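Local coordinates for protein putative oxidoreductase (Yersinia pestis, PDB 3KUX) that is probably an NAD(P)-dependent oxidoreductase, pairing a dinucleotide-binding Rossmann domain with a C-terminal alpha/beta domain, although its substrate is not known, at residues 307-310 with 311-315. Numbering follows the deposited sequence.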
ATOM      1  N   ALA A 307      -5.431 -10.071   8.894  1.00  7.15           N
ATOM      2  CA  ALA A 307      -6.553 -10.471   9.714  1.00  9.52           C
ATOM      3  C   ALA A 307      -7.826 -10.238   8.911  1.00 10.57           C
ATOM      4  O   ALA A 307      -8.798 -10.981   9.038  1.00 11.82           O
ATOM      5  CB  ALA A 307      -6.578  -9.680  11.014  1.00  9.17           C
ATOM      6  N   GLY A 308      -7.807  -9.207   8.073  1.00 10.46           N
ATOM      7  CA  GLY A 308      -8.937  -8.900   7.208  1.00 10.72           C
ATOM      8  C   GLY A 308      -9.055  -9.914   6.087  1.00 11.28           C
ATOM      9  O   GLY A 308     -10.156 -10.318   5.712  1.00 11.32           O
ATOM     10  N   ILE A 309      -7.916 -10.319   5.543  1.00 11.43           N
ATOM     11  CA  ILE A 309      -7.898 -11.333   4.501  1.00 12.01           C
ATOM     12  C   ILE A 309      -8.453 -12.630   5.071  1.00 12.93           C
ATOM     13  O   ILE A 309      -9.385 -13.218   4.526  1.00 13.72           O
ATOM     14  CB  ILE A 309      -6.471 -11.588   3.990  1.00 12.45           C
ATOM     15  CG1 ILE A 309      -5.899 -10.330   3.321  1.00 10.37           C
ATOM     16  CG2 ILE A 309      -6.463 -12.774   3.035  1.00 10.96           C
ATOM     17  CD1 ILE A 309      -6.466 -10.043   1.938  1.00  8.03           C
ATOM     18  N   ARG A 310      -7.867 -13.066   6.179  1.00 12.70           N
ATOM     19  CA  ARG A 310      -8.369 -14.211   6.910  1.00 12.05           C
ATOM     20  C   ARG A 310      -9.891 -14.180   6.971  1.00 13.12           C
ATOM     21  O   ARG A 310     -10.561 -15.073   6.453  1.00 14.78           O
ATOM     22  CB  ARG A 310      -7.801 -14.207   8.328  1.00 10.95           C
ATOM     23  CG  ARG A 310      -8.318 -15.326   9.210  1.00  9.44           C
ATOM     24  CD  ARG A 310      -7.990 -15.050  10.661  1.00  5.90           C
ATOM     25  NE  ARG A 310      -8.722 -13.887  11.148  1.00  8.01           N
ATOM     26  CZ  ARG A 310      -8.315 -13.103  12.142  1.00  3.66           C
ATOM     27  NH1 ARG A 310      -7.167 -13.345  12.762  1.00  2.00           N
ATOM     28  NH2 ARG A 310      -9.058 -12.069  12.506  1.00  3.32           N
ATOM     29  N   ASP A 311     -10.433 -13.142   7.597  1.00 12.80           N
ATOM     30  CA  ASP A 311     -11.868 -13.061   7.838  1.00 13.65           C
ATOM     31  C   ASP A 311     -12.699 -13.043   6.557  1.00 14.77           C
ATOM     32  O   ASP A 311     -13.837 -13.518   6.549  1.00 15.78           O
ATOM     33  CB  ASP A 311     -12.192 -11.857   8.719  1.00 13.93           C
ATOM     34  CG  ASP A 311     -11.661 -12.016  10.130  1.00 18.50           C
ATOM     35  OD1 ASP A 311     -11.256 -13.143  10.489  1.00 28.79           O
ATOM     36  OD2 ASP A 311     -11.645 -11.023  10.883  1.00 20.51           O
ATOM     37  N   ALA A 312     -12.136 -12.497   5.481  1.00 14.05           N
ATOM     38  CA  ALA A 312     -12.826 -12.470   4.193  1.00 12.84           C
ATOM     39  C   ALA A 312     -12.913 -13.867   3.577  1.00 13.88           C
ATOM     40  O   ALA A 312     -13.957 -14.255   3.048  1.00 12.52           O
ATOM     41  CB  ALA A 312     -12.144 -11.513   3.244  1.00 12.98           C
ATOM     42  N   ILE A 313     -11.813 -14.615   3.645  1.00 13.00           N
ATOM     43  CA  ILE A 313     -11.793 -15.995   3.176  1.00 13.58           C
ATOM     44  C   ILE A 313     -12.928 -16.781   3.816  1.00 15.58           C
ATOM     45  O   ILE A 313     -13.713 -17.442   3.131  1.00 15.80           O
ATOM     46  CB  ILE A 313     -10.472 -16.701   3.544  1.00 14.25           C
ATOM     47  CG1 ILE A 313      -9.268 -15.994   2.909  1.00 14.58           C
ATOM     48  CG2 ILE A 313     -10.520 -18.168   3.150  1.00 10.79           C
ATOM     49  CD1 ILE A 313      -9.311 -15.915   1.406  1.00 18.05           C
ATOM     50  N   TRP A 314     -13.002 -16.711   5.142  1.00 17.71           N
ATOM     51  CA  TRP A 314     -14.020 -17.434   5.895  1.00 17.71           C
ATOM     52  C   TRP A 314     -15.410 -16.856   5.669  1.00 19.20           C
ATOM     53  O   TRP A 314     -16.393 -17.368   6.194  1.00 20.93           O
ATOM     54  CB  TRP A 314     -13.669 -17.465   7.384  1.00 16.08           C
ATOM     55  CG  TRP A 314     -12.480 -18.329   7.680  1.00 17.90           C
ATOM     56  CD1 TRP A 314     -12.030 -19.382   6.932  1.00 22.85           C
ATOM     57  CD2 TRP A 314     -11.608 -18.241   8.813  1.00 17.94           C
ATOM     58  NE1 TRP A 314     -10.920 -19.943   7.521  1.00 23.31           N
ATOM     59  CE2 TRP A 314     -10.641 -19.262   8.677  1.00 20.35           C
ATOM     60  CE3 TRP A 314     -11.546 -17.400   9.929  1.00 20.41           C
ATOM     61  CZ2 TRP A 314      -9.627 -19.462   9.612  1.00 19.51           C
ATOM     62  CZ3 TRP A 314     -10.535 -17.597  10.856  1.00 19.48           C
ATOM     63  CH2 TRP A 314      -9.588 -18.621  10.691  1.00 18.50           C
ATOM     64  N   GLY A 315     -15.482 -15.784   4.883  1.00 21.62           N
ATOM     65  CA  GLY A 315     -16.758 -15.184   4.506  1.00 23.51           C
ATOM     66  C   GLY A 315     -17.366 -14.320   5.593  1.00 25.27           C
ATOM     67  O   GLY A 315     -18.524 -13.918   5.500  1.00 25.17           O
TER
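R310 and D311, neighbours in sequence near the end of helix 303-313, join in a salt bridge whose two side chains run side by side in the same direction. R310 NE makes the shortest of its bonds, 2.7 Å to D311 OD1, with the oxygen close to the guanidinium plane although NE itself stands well above the carboxylate plane. NH2 of R310 adds weak bonds to OD1 and OD2 of D311, and the two flat groups are turned 38° apart. The guanidinium gets there through a chain extended as far as CD and then bent at chi3 (67°), which folds it back over CA of A307. NH1 has a further partner, the carbonyl of P31.

The apolar part of the same arginine serves W314. R310 CG sits over one face of the indole in a CH-pi contact, 3.9 Å from the centroid of the six-membered ring, and CD approaches CZ3. One side chain thus divides its work, methylenes to the aromatic and guanidinium to the acid. On another side of the helix, CG2 of I309 meets CG1 of I313 at 4.3 Å, loose packing beside V95 and H93 of strand 93-96.

Backbone bonds tie the turns together, from D311 N to A307 O (3.1 Å) through to W314 N to R310 O (3.2 Å). Beyond them G315 takes a positive phi (78°) and its N reaches A312 O at 2.8 Å. The result is a helix C-terminus closed by a Schellman motif, where helix 303-313 packs against strands 8-13 and 93-96 of the Rossmann fold.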